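Local structure of polycyclic ketone monooxygenase (Myceliophthora thermophila, 5MQ6) at residues Phe81-Ala86 and Leu91-Arg96; Ala100-Gly105 and His551-Ile556; Met140-Glu145 and Thr169-His174; Lys184-Asp189 and Arg217-Ala222. The protein catalyses FAD- and NADPH-dependent Baeyer-Villiger oxidation, inserting one oxygen atom beside the carbonyl of ketones, polycyclic ones above all, to give esters or lactones. One frame throughout, in Å; residues are numbered along the deposited sequence.

Contact 1 (Phe81-Ala86 and Leu91-Arg96); sequences FIILGA and LLYAVR. With FAD (flavin-adenine dinucleotide), chain B.
Ile83 meets the helix residues Tyr93 and Ala94 with both of its branches. The longer one runs out over the helix backbone: its CG1 is anti to the carbonyl carbon (chi1 -62°) and the chain then stays extended, so that CD1 comes 3.8 Å from Tyr93 CB and 4.0 Å from Ala94 CB. The shorter branch, CG2, is directed at the ring instead and approaches Tyr93 CD2 to 4.0 Å, at a slant to the ring. A beta-branched isoleucine suits this place because it serves the root of the tyrosine and its ring at once, while the small Ala94 probably helps the strand come close.

Strand 78-84 and helix 88-99 are the first two members of a beta-alpha-beta unit of Rossmann type, and the turn between them carries a sequence that fits the GxGxxG pattern of dinucleotide-binding folds, with Gly85 as its first glycine. Here the chain passes the FAD: Gly85 CA lies 3.6 Å from O4B of the adenosine ribose, and Leu84, pointing its CD2 at the adenine, reaches C5A at 3.6 Å. Gly85 has a positive phi (109°) at which a CB would press on the preceding carbonyl oxygen, which explains the glycine.

Nearer the turn a side chain meets backbone: Leu91 CG lies 4.0 Å from Ala86 O. Ala86 itself donates its backbone N-H to Asp113, a residue that also binds the FAD. The buried Tyr93 hydroxyl is satisfied by the carbonyl oxygen of Leu221 on the adjoining strand 218-221.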
# COMPACT_ATOMS: atom_id res chain seq x y z
N PHE A 81 23.61 -8.80 1.74
CA PHE A 81 22.27 -8.40 1.36
C PHE A 81 22.10 -6.86 1.54
O PHE A 81 22.42 -6.29 2.60
CB PHE A 81 21.21 -9.08 2.26
CG PHE A 81 21.20 -10.55 2.16
CD1 PHE A 81 20.53 -11.19 1.13
CD2 PHE A 81 21.92 -11.34 3.07
CE1 PHE A 81 20.57 -12.57 1.01
CE2 PHE A 81 21.97 -12.74 2.93
CZ PHE A 81 21.31 -13.34 1.86
N ILE A 82 21.58 -6.22 0.52
CA ILE A 82 20.95 -4.91 0.68
C ILE A 82 19.45 -5.06 0.57
O ILE A 82 18.91 -5.60 -0.41
CB ILE A 82 21.50 -3.83 -0.24
CG1 ILE A 82 22.96 -3.50 0.20
CG2 ILE A 82 20.59 -2.57 -0.13
CD1 ILE A 82 23.73 -2.72 -0.86
N ILE A 83 18.80 -4.56 1.60
CA ILE A 83 17.34 -4.44 1.64
C ILE A 83 16.91 -2.98 1.42
O ILE A 83 17.34 -2.12 2.17
CB ILE A 83 16.81 -4.91 2.99
CG1 ILE A 83 17.17 -6.42 3.18
CG2 ILE A 83 15.27 -4.70 3.10
CD1 ILE A 83 16.90 -6.95 4.58
N LEU A 84 16.05 -2.74 0.43
CA LEU A 84 15.55 -1.40 0.19
C LEU A 84 14.21 -1.33 0.87
O LEU A 84 13.28 -2.09 0.54
CB LEU A 84 15.41 -1.11 -1.30
CG LEU A 84 15.17 0.30 -1.82
CD1 LEU A 84 15.49 0.44 -3.29
CD2 LEU A 84 13.70 0.63 -1.73
N GLY A 85 14.16 -0.49 1.89
CA GLY A 85 13.02 -0.35 2.73
C GLY A 85 13.22 -0.91 4.13
O GLY A 85 13.62 -2.04 4.27
N ALA A 86 12.85 -0.11 5.12
CA ALA A 86 12.98 -0.39 6.50
C ALA A 86 11.60 -0.30 7.20
O ALA A 86 11.49 -0.15 8.43
CB ALA A 86 13.97 0.58 7.08
N LEU A 91 11.84 -5.06 7.35
CA LEU A 91 12.10 -5.73 8.63
C LEU A 91 11.85 -7.24 8.57
O LEU A 91 12.65 -8.00 9.10
CB LEU A 91 11.31 -5.11 9.75
CG LEU A 91 11.72 -3.70 10.18
CD1 LEU A 91 10.59 -3.15 11.02
CD2 LEU A 91 13.04 -3.78 10.95
N LEU A 92 10.72 -7.66 8.00
CA LEU A 92 10.47 -9.08 7.81
C LEU A 92 11.55 -9.76 7.01
O LEU A 92 11.97 -10.89 7.35
CB LEU A 92 9.13 -9.27 7.12
CG LEU A 92 8.01 -9.30 8.12
CD1 LEU A 92 6.64 -9.15 7.34
CD2 LEU A 92 8.08 -10.64 8.94
N TYR A 93 12.04 -9.13 5.99
CA TYR A 93 13.16 -9.76 5.24
C TYR A 93 14.38 -9.92 6.17
O TYR A 93 15.05 -10.98 6.19
CB TYR A 93 13.65 -8.86 4.09
CG TYR A 93 13.06 -8.92 2.69
CD1 TYR A 93 12.83 -10.11 2.00
CD2 TYR A 93 12.89 -7.73 2.00
CE1 TYR A 93 12.36 -10.12 0.72
CE2 TYR A 93 12.48 -7.70 0.67
CZ TYR A 93 12.25 -8.90 0.02
OH TYR A 93 11.88 -8.77 -1.28
N ALA A 94 14.67 -8.87 6.93
CA ALA A 94 15.85 -8.88 7.78
C ALA A 94 15.74 -9.94 8.87
O ALA A 94 16.69 -10.77 9.07
CB ALA A 94 16.05 -7.52 8.45
N VAL A 95 14.61 -9.93 9.56
CA VAL A 95 14.36 -10.96 10.55
C VAL A 95 14.43 -12.39 9.93
O VAL A 95 15.06 -13.29 10.50
CB VAL A 95 12.99 -10.76 11.23
CG1 VAL A 95 12.67 -11.96 12.11
CG2 VAL A 95 13.00 -9.51 12.12
N ARG A 96 13.84 -12.60 8.77
CA ARG A 96 13.82 -13.90 8.18
C ARG A 96 15.23 -14.34 7.78
O ARG A 96 15.59 -15.51 7.95
CB ARG A 96 12.88 -13.98 6.96
CG ARG A 96 11.51 -14.57 7.17
CD ARG A 96 10.55 -13.68 7.88
NE ARG A 96 9.33 -14.35 8.28
CZ ARG A 96 8.20 -14.43 7.59
NH1 ARG A 96 8.03 -13.88 6.41
NH2 ARG A 96 7.22 -15.09 8.12
PA FAD B . 6.54 0.79 3.29
O1A FAD B . 5.97 1.73 2.28
O2A FAD B . 5.97 0.71 4.70
O5B FAD B . 8.10 1.10 3.43
C5B FAD B . 8.89 1.24 2.30
C4B FAD B . 9.93 2.31 2.56
O4B FAD B . 10.85 2.27 1.46
C3B FAD B . 9.40 3.75 2.65
O3B FAD B . 10.00 4.41 3.73
C2B FAD B . 9.85 4.36 1.35
O2B FAD B . 10.06 5.75 1.46
C1B FAD B . 11.12 3.60 1.08
N9A FAD B . 11.53 3.66 -0.30
C8A FAD B . 10.77 3.35 -1.39
N7A FAD B . 11.50 3.58 -2.48
C5A FAD B . 12.72 4.04 -2.14
C6A FAD B . 13.93 4.42 -2.88
N6A FAD B . 14.06 4.43 -4.19
N1A FAD B . 14.94 4.74 -2.11
C2A FAD B . 14.87 4.78 -0.76
N3A FAD B . 13.84 4.47 0.00
C4A FAD B . 12.72 4.11 -0.69
N1 FAD B . -2.06 -1.86 4.87
C2 FAD B . -2.71 -2.83 5.59
O2 FAD B . -2.63 -4.01 5.26
N3 FAD B . -3.44 -2.51 6.67
C4 FAD B . -3.55 -1.23 7.05
O4 FAD B . -4.22 -1.00 8.04
C4X FAD B . -2.89 -0.11 6.35
N5 FAD B . -3.00 1.21 6.69
C5X FAD B . -2.33 2.13 5.95
C6 FAD B . -2.43 3.57 6.28
C7 FAD B . -1.67 4.48 5.40
C7M FAD B . -1.69 5.97 5.65
C8 FAD B . -0.88 4.01 4.23
C8M FAD B . -0.09 4.95 3.32
C9 FAD B . -0.82 2.66 3.95
C9A FAD B . -1.51 1.71 4.75
N10 FAD B . -1.44 0.36 4.40
C10 FAD B . -2.10 -0.57 5.20
C1' FAD B . -0.60 -0.13 3.28
C2' FAD B . 0.89 -0.16 3.85
O2' FAD B . 1.74 0.55 2.94
C3' FAD B . 1.45 -1.60 4.14
O3' FAD B . 0.61 -2.24 5.10
C4' FAD B . 2.85 -1.70 4.78
O4' FAD B . 3.13 -0.69 5.86
C5' FAD B . 3.93 -1.64 3.68
O5' FAD B . 5.17 -2.14 4.28
P FAD B . 6.43 -2.07 3.26
O1P FAD B . 7.69 -2.16 4.19
O2P FAD B . 6.13 -3.07 2.14
O3P FAD B . 6.32 -0.60 2.52

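Contact 2 (Ala100-Gly105 and His551-Ile556); sequences AGLASG and HIVQVI
Leu102 reaches from the loop after helix 88-99 to the flank of helix 541-562, at Val553 and Ile556. Its CB is directed at that helix and starts a chain whose CG takes the position anti to the carbonyl carbon (chi1 -63°), which carries the branch point on toward the helix surface. From CG the CD1 methyl does the touching: it is 3.9 Å from Ile556 CG2, 4.1 Å from Val553 CG1 and 4.0 Å from Val553 O, and so sits between side chains about one helical turn apart. Leucine fits because its branch lies far enough from the backbone to span the gap; its CD1 lies against two methyls that are both attached directly to CB.

The loop is placed for this by the end of helix 88-99. Gly101, with positive phi, closes that helix in a Schellman motif and turns the chain, after which Leu102 can swing in; glycine takes such backbone angles without strain. Just before it, Ala100 contributes the second part of the contact, its CB lying 3.9 Å from Val553 CG1. A residue this small probably lets the chain here come near helix 541-562. Val553 is thus shared: its CG1, held anti to N (chi1 170°), touches both Ala100 and Leu102. Beyond the two segments, Leu97 of helix 88-99 packs against both Leu102 and Val553, and the carbonyl oxygen of Leu102 accepts a hydrogen bond from Lys80 NZ.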
# COMPACT_ATOMS: atom_id res chain seq x y z
N ALA A 100 17.11 -17.57 9.29
CA ALA A 100 17.51 -18.61 8.36
C ALA A 100 18.97 -18.92 8.45
O ALA A 100 19.42 -19.79 7.71
CB ALA A 100 17.15 -18.24 6.90
N GLY A 101 19.72 -18.18 9.27
CA GLY A 101 21.16 -18.30 9.36
C GLY A 101 21.93 -17.67 8.19
O GLY A 101 23.07 -18.03 7.99
N LEU A 102 21.34 -16.77 7.42
CA LEU A 102 22.02 -16.17 6.26
C LEU A 102 22.74 -14.83 6.55
O LEU A 102 23.44 -14.32 5.71
CB LEU A 102 21.01 -15.92 5.17
CG LEU A 102 20.35 -17.18 4.62
CD1 LEU A 102 19.11 -16.93 3.79
CD2 LEU A 102 21.34 -17.87 3.79
N ALA A 103 22.58 -14.29 7.73
CA ALA A 103 23.06 -12.92 8.02
C ALA A 103 23.65 -12.87 9.42
O ALA A 103 23.20 -12.14 10.26
CB ALA A 103 21.95 -11.90 7.85
N SER A 104 24.63 -13.68 9.69
CA SER A 104 25.31 -13.67 11.01
C SER A 104 26.46 -12.70 11.14
O SER A 104 26.64 -12.08 12.19
CB SER A 104 25.77 -15.06 11.30
OG SER A 104 24.59 -15.82 11.52
N GLY A 105 27.24 -12.61 10.07
CA GLY A 105 28.28 -11.61 9.91
C GLY A 105 27.91 -10.13 10.03
O GLY A 105 26.79 -9.69 9.73
N HIS A 551 8.86 -16.75 1.22
CA HIS A 551 9.26 -17.46 0.03
C HIS A 551 10.66 -17.04 -0.46
O HIS A 551 11.47 -17.88 -0.82
CB HIS A 551 8.23 -17.15 -1.07
CG HIS A 551 8.46 -17.89 -2.32
ND1 HIS A 551 8.50 -19.27 -2.39
CD2 HIS A 551 8.70 -17.44 -3.57
CE1 HIS A 551 8.75 -19.64 -3.63
NE2 HIS A 551 8.88 -18.54 -4.36
N ILE A 552 10.88 -15.72 -0.56
CA ILE A 552 12.13 -15.19 -1.07
C ILE A 552 13.31 -15.75 -0.22
O ILE A 552 14.31 -16.26 -0.74
CB ILE A 552 12.10 -13.65 -1.11
CG1 ILE A 552 11.12 -13.22 -2.22
CG2 ILE A 552 13.50 -13.09 -1.39
CD1 ILE A 552 10.72 -11.75 -2.25
N VAL A 553 13.19 -15.64 1.10
CA VAL A 553 14.30 -16.02 2.02
C VAL A 553 14.52 -17.53 1.97
O VAL A 553 15.69 -18.04 1.98
CB VAL A 553 14.08 -15.48 3.47
CG1 VAL A 553 15.10 -16.09 4.40
CG2 VAL A 553 14.23 -13.94 3.47
N GLN A 554 13.41 -18.28 1.83
CA GLN A 554 13.56 -19.72 1.72
C GLN A 554 14.20 -20.19 0.38
O GLN A 554 14.99 -21.13 0.37
CB GLN A 554 12.24 -20.43 2.00
CG GLN A 554 11.82 -20.28 3.44
CD GLN A 554 12.81 -20.94 4.41
OE1 GLN A 554 13.23 -22.06 4.18
NE2 GLN A 554 13.19 -20.26 5.44
N VAL A 555 13.88 -19.52 -0.74
CA VAL A 555 14.51 -19.82 -2.01
C VAL A 555 16.01 -19.54 -1.94
O VAL A 555 16.87 -20.32 -2.43
CB VAL A 555 13.86 -18.99 -3.11
CG1 VAL A 555 14.72 -18.91 -4.37
CG2 VAL A 555 12.48 -19.58 -3.43
N ILE A 556 16.32 -18.36 -1.36
CA ILE A 556 17.72 -18.01 -1.18
C ILE A 556 18.46 -19.03 -0.25
O ILE A 556 19.63 -19.43 -0.51
CB ILE A 556 17.85 -16.56 -0.60
CG1 ILE A 556 17.45 -15.56 -1.72
CG2 ILE A 556 19.28 -16.31 -0.07
CD1 ILE A 556 17.23 -14.14 -1.14

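Contact 3 (Met140-Glu145 and Thr169-His174); sequences MPLLEE and TQWKLH
Trp171 turns the far edge of its indole to the chain around Leu142 and Glu145, and this apolar side buries most of the surface. Glu145 CB lies near the ring plane, 3.9 Å from CH2, so an aliphatic carbon and not the carboxylate meets the aromatic edge. Alongside, Leu142 brings CD1 to 4.3 Å from CZ3 at a slant to the ring; Leu142 is buried, which suits an apolar residue. One face of the indole is covered from its own segment by Gln170 CG, and its NE1 is hydrogen-bonded to Glu99.

On the more exposed side less surface is buried, and one polar link does the joining. Gln170 sends its amide across with CG trans to the backbone N (chi1 -178°) and an extended chain beyond. NE2 then gives a nearly straight hydrogen bond, 3.0 Å long with an angle of 166° at the hydrogen, to Glu145 O. The acceptor lies close to the amide plane, whereas the donor stands well above the plane of the carbonyl. A glutamine is long enough to bridge this gap. Glu145 bends at chi2 (85°), which leads its carboxylate away from the indole.

Trp171 also packs on Val95 of helix 88-99, in the FAD-binding beta-alpha-beta unit. Both segments lie at helix ends: Leu142 occupies the N-cap position of helix 143-146, and helix 157-170 finishes in a Schellman motif with Lys172, at positive phi, as its C-prime residue.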
# COMPACT_ATOMS: atom_id res chain seq x y z
N MET A 140 -0.04 -6.46 12.80
CA MET A 140 1.31 -6.22 13.33
C MET A 140 2.16 -7.50 13.16
O MET A 140 1.77 -8.57 13.53
CB MET A 140 1.25 -5.76 14.76
CG MET A 140 0.33 -4.52 14.90
SD MET A 140 0.23 -3.89 16.59
CE MET A 140 1.88 -3.22 16.85
N PRO A 141 3.29 -7.40 12.51
CA PRO A 141 4.12 -8.57 12.34
C PRO A 141 4.78 -9.10 13.56
O PRO A 141 5.11 -8.35 14.48
CB PRO A 141 5.26 -8.11 11.44
CG PRO A 141 5.05 -6.68 11.17
CD PRO A 141 3.75 -6.22 11.76
N LEU A 142 5.03 -10.40 13.55
CA LEU A 142 5.92 -11.03 14.53
C LEU A 142 5.44 -10.85 15.95
O LEU A 142 6.25 -10.73 16.89
CB LEU A 142 7.36 -10.54 14.36
CG LEU A 142 8.02 -10.80 12.98
CD1 LEU A 142 9.23 -9.86 12.79
CD2 LEU A 142 8.40 -12.26 12.85
N LEU A 143 4.13 -10.91 16.13
CA LEU A 143 3.55 -10.78 17.47
C LEU A 143 3.99 -11.92 18.37
O LEU A 143 4.48 -11.71 19.47
CB LEU A 143 1.99 -10.66 17.40
CG LEU A 143 1.56 -9.26 16.95
CD1 LEU A 143 0.05 -9.06 17.01
CD2 LEU A 143 2.24 -8.09 17.64
N GLU A 144 3.88 -13.13 17.87
CA GLU A 144 4.24 -14.25 18.70
C GLU A 144 5.74 -14.20 19.03
O GLU A 144 6.10 -14.54 20.13
CB GLU A 144 3.93 -15.55 18.04
CG GLU A 144 4.26 -16.74 18.97
CD GLU A 144 3.80 -18.07 18.39
OE1 GLU A 144 3.23 -18.14 17.26
OE2 GLU A 144 4.06 -19.08 19.06
N GLU A 145 6.58 -13.75 18.09
CA GLU A 145 8.04 -13.79 18.26
C GLU A 145 8.57 -12.66 19.11
O GLU A 145 9.62 -12.78 19.75
CB GLU A 145 8.75 -13.77 16.93
CG GLU A 145 8.44 -14.96 16.08
CD GLU A 145 7.15 -14.87 15.22
OE1 GLU A 145 6.13 -14.12 15.39
OE2 GLU A 145 7.14 -15.71 14.35
N THR A 169 15.08 -3.54 17.37
CA THR A 169 15.80 -3.76 18.62
C THR A 169 16.00 -5.23 18.87
O THR A 169 17.11 -5.67 19.16
CB THR A 169 15.01 -3.16 19.78
OG1 THR A 169 15.06 -1.72 19.65
CG2 THR A 169 15.57 -3.59 21.17
N GLN A 170 14.93 -6.00 18.75
CA GLN A 170 15.00 -7.40 19.04
C GLN A 170 16.01 -8.10 18.12
O GLN A 170 16.76 -8.96 18.58
CB GLN A 170 13.62 -8.05 19.02
CG GLN A 170 13.68 -9.51 19.38
CD GLN A 170 12.37 -10.09 19.76
OE1 GLN A 170 11.44 -9.39 20.19
NE2 GLN A 170 12.25 -11.39 19.58
N TRP A 171 16.08 -7.72 16.85
CA TRP A 171 17.00 -8.43 15.95
C TRP A 171 18.24 -7.67 15.66
O TRP A 171 18.95 -8.00 14.72
CB TRP A 171 16.28 -8.90 14.66
CG TRP A 171 15.47 -10.13 14.89
CD1 TRP A 171 15.88 -11.37 14.68
CD2 TRP A 171 14.10 -10.24 15.36
NE1 TRP A 171 14.88 -12.26 14.95
CE2 TRP A 171 13.78 -11.59 15.39
CE3 TRP A 171 13.16 -9.32 15.76
CZ2 TRP A 171 12.53 -12.09 15.78
CZ3 TRP A 171 11.84 -9.80 16.15
CH2 TRP A 171 11.57 -11.15 16.19
N LYS A 172 18.53 -6.66 16.49
CA LYS A 172 19.76 -5.90 16.43
C LYS A 172 20.05 -5.33 15.10
O LYS A 172 21.10 -5.47 14.55
CB LYS A 172 20.90 -6.78 16.99
CG LYS A 172 20.42 -7.38 18.33
CD LYS A 172 21.47 -8.06 19.16
CE LYS A 172 21.87 -9.37 18.51
NZ LYS A 172 20.84 -10.44 18.46
N LEU A 173 19.10 -4.56 14.63
CA LEU A 173 19.20 -3.98 13.32
C LEU A 173 19.58 -2.54 13.32
O LEU A 173 19.79 -1.98 12.26
CB LEU A 173 17.85 -4.19 12.57
CG LEU A 173 17.41 -5.61 12.40
CD1 LEU A 173 16.06 -5.69 11.66
CD2 LEU A 173 18.40 -6.30 11.53
N HIS A 174 19.68 -1.91 14.49
CA HIS A 174 19.95 -0.49 14.53
C HIS A 174 21.21 -0.02 13.87
O HIS A 174 21.27 1.09 13.38
CB HIS A 174 19.90 0.06 15.95
CG HIS A 174 18.51 0.06 16.51
ND1 HIS A 174 17.55 0.98 16.12
CD2 HIS A 174 17.87 -0.82 17.31
CE1 HIS A 174 16.42 0.74 16.76
NE2 HIS A 174 16.58 -0.37 17.46

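Contact 4 (Lys184-Asp189 and Arg217-Ala222); sequences KTIRWD and RYVLLA
With chi1 at -57°, Ile186 sets CG1 anti to its carbonyl carbon and CG2 anti to its backbone N, dividing its two branches between two residues across from it. The extended chain (chi2 176°) takes CD1 to Leu221 CD2 at 3.9 Å, the two side chains passing each other in opposite directions. CG2 faces Val219, whose CG2 is 4.3 Å away. Val219 and Leu221 alternate with Tyr218 and Leu220 along strand 218-221, so both turn toward Ile186; the branched aliphatic side chains of Ile186, Val219 and Leu221 are all buried. Trp188 takes part with its ring alone: CZ3 at the indole edge stands 4.4 Å from Arg217 O, near the ring plane. That carbonyl oxygen has its hydrogen bond from Asn526 ND2. Ala222 belongs to the FAD pocket, and Ile186 and Leu221 lie close to the FAD-binding residues Val183 and Thr492.

The facing strands do not pair directly. Strand 181-189 bonds to 194-201 and 495-497, and 218-221 to 78-84 and 527-529, all within one mixed sheet. Trp195 of strand 194-201 packs on Ile186 and Val219 and meets Trp188 edge-to-face, while on the other side of strand 218-221 Leu220 rests on Tyr93 and Leu97 of helix 88-99.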
# COMPACT_ATOMS: atom_id res chain seq x y z
N LYS A 184 18.69 5.46 -6.37
CA LYS A 184 18.31 5.90 -7.75
C LYS A 184 18.49 4.85 -8.82
O LYS A 184 17.70 4.77 -9.75
CB LYS A 184 19.16 7.14 -8.17
CG LYS A 184 18.83 8.37 -7.36
CD LYS A 184 20.01 9.08 -6.75
CE LYS A 184 20.70 10.07 -7.68
NZ LYS A 184 22.22 10.28 -7.41
N THR A 185 19.51 4.01 -8.67
CA THR A 185 19.94 3.07 -9.68
C THR A 185 20.42 1.83 -8.99
O THR A 185 21.10 1.90 -7.97
CB THR A 185 21.10 3.69 -10.45
OG1 THR A 185 20.56 4.82 -11.11
CG2 THR A 185 21.50 2.88 -11.52
N ILE A 186 20.11 0.68 -9.57
CA ILE A 186 20.60 -0.62 -9.11
C ILE A 186 21.12 -1.29 -10.38
O ILE A 186 20.39 -1.52 -11.36
CB ILE A 186 19.42 -1.34 -8.49
CG1 ILE A 186 18.82 -0.50 -7.35
CG2 ILE A 186 19.80 -2.73 -8.05
CD1 ILE A 186 17.59 -1.14 -6.76
N ARG A 187 22.42 -1.59 -10.40
CA ARG A 187 23.06 -2.03 -11.60
C ARG A 187 23.90 -3.26 -11.33
O ARG A 187 24.77 -3.22 -10.48
CB ARG A 187 23.96 -0.88 -12.07
CG ARG A 187 24.69 -1.16 -13.37
CD ARG A 187 25.54 0.06 -13.90
NE ARG A 187 24.65 1.23 -14.14
CZ ARG A 187 23.96 1.47 -15.25
NH1 ARG A 187 24.01 0.66 -16.33
NH2 ARG A 187 23.20 2.52 -15.29
N TRP A 188 23.66 -4.32 -12.09
CA TRP A 188 24.43 -5.56 -11.98
C TRP A 188 25.75 -5.38 -12.75
O TRP A 188 25.74 -4.90 -13.89
CB TRP A 188 23.70 -6.70 -12.65
CG TRP A 188 24.44 -8.05 -12.67
CD1 TRP A 188 24.91 -8.68 -13.72
CD2 TRP A 188 24.71 -8.88 -11.54
NE1 TRP A 188 25.48 -9.88 -13.36
CE2 TRP A 188 25.39 -10.01 -12.01
CE3 TRP A 188 24.46 -8.77 -10.18
CZ2 TRP A 188 25.80 -11.03 -11.19
CZ3 TRP A 188 24.90 -9.79 -9.33
CH2 TRP A 188 25.53 -10.88 -9.83
N ASP A 189 26.84 -5.86 -12.15
CA ASP A 189 28.15 -5.83 -12.75
C ASP A 189 28.57 -7.25 -13.12
O ASP A 189 28.93 -8.00 -12.20
CB ASP A 189 29.09 -5.20 -11.73
CG ASP A 189 30.48 -4.94 -12.26
OD1 ASP A 189 30.94 -5.59 -13.23
OD2 ASP A 189 31.11 -4.05 -11.65
N ARG A 217 25.74 -8.71 -2.82
CA ARG A 217 25.54 -9.96 -3.62
C ARG A 217 24.09 -10.10 -4.02
O ARG A 217 23.80 -10.52 -5.09
CB ARG A 217 25.94 -11.19 -2.74
CG ARG A 217 27.43 -11.16 -2.40
CD ARG A 217 27.69 -12.40 -1.56
NE ARG A 217 29.03 -12.55 -1.18
CZ ARG A 217 29.52 -13.49 -0.40
NH1 ARG A 217 28.75 -14.46 0.04
NH2 ARG A 217 30.82 -13.48 -0.16
N TYR A 218 23.18 -9.74 -3.12
CA TYR A 218 21.77 -9.79 -3.32
C TYR A 218 21.11 -8.45 -3.02
O TYR A 218 21.51 -7.77 -1.99
CB TYR A 218 21.21 -10.78 -2.32
CG TYR A 218 21.43 -12.23 -2.55
CD1 TYR A 218 20.58 -12.99 -3.38
CD2 TYR A 218 22.45 -12.92 -1.88
CE1 TYR A 218 20.71 -14.38 -3.51
CE2 TYR A 218 22.59 -14.28 -2.04
CZ TYR A 218 21.74 -15.00 -2.82
OH TYR A 218 22.00 -16.36 -2.90
N VAL A 219 20.10 -8.12 -3.81
CA VAL A 219 19.27 -6.95 -3.50
C VAL A 219 17.84 -7.42 -3.32
O VAL A 219 17.30 -8.03 -4.15
CB VAL A 219 19.34 -5.87 -4.58
CG1 VAL A 219 18.30 -4.73 -4.36
CG2 VAL A 219 20.75 -5.32 -4.70
N LEU A 220 17.25 -7.10 -2.19
CA LEU A 220 15.87 -7.46 -1.86
C LEU A 220 15.03 -6.14 -1.78
O LEU A 220 15.24 -5.31 -0.90
CB LEU A 220 15.92 -8.10 -0.50
CG LEU A 220 16.45 -9.51 -0.33
CD1 LEU A 220 17.03 -10.22 -1.46
CD2 LEU A 220 16.84 -9.89 1.04
N LEU A 221 14.06 -5.97 -2.66
CA LEU A 221 13.25 -4.75 -2.61
C LEU A 221 12.02 -4.96 -1.73
O LEU A 221 11.23 -5.87 -1.97
CB LEU A 221 12.80 -4.35 -3.98
CG LEU A 221 13.89 -4.17 -5.01
CD1 LEU A 221 13.18 -3.80 -6.29
CD2 LEU A 221 15.02 -3.20 -4.74
N ALA A 222 11.87 -4.13 -0.70
CA ALA A 222 10.61 -4.03 0.06
C ALA A 222 10.23 -2.53 0.05
O ALA A 222 10.10 -1.84 1.06
CB ALA A 222 10.83 -4.57 1.47

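Contact 1 is the hub. Strands 78-84 and 218-221 are neighbours in one sheet, so contact 1 joins contact 4 through probable backbone hydrogen bonds, Leu84 O to Ala222 N at 2.8 Å and Ile82 O to Leu220 N at 2.9 Å. Helix 88-99 meets contact 3 where Val95 CG1 lies 3.5 Å from Trp171 CE2, and contact 2 where Arg96 O lies 3.6 Å from Val553 CG1. Contact 2 touches contact 4 at Ile556 CD1 and Leu220 CD1, 3.9 Å apart. Contacts 3 and 4 are separate, their centres about 25 Å apart. Leu84, Gly85 and Ala222 touch the FAD; the Val553 side chain lies about 13 Å from the bound FAD.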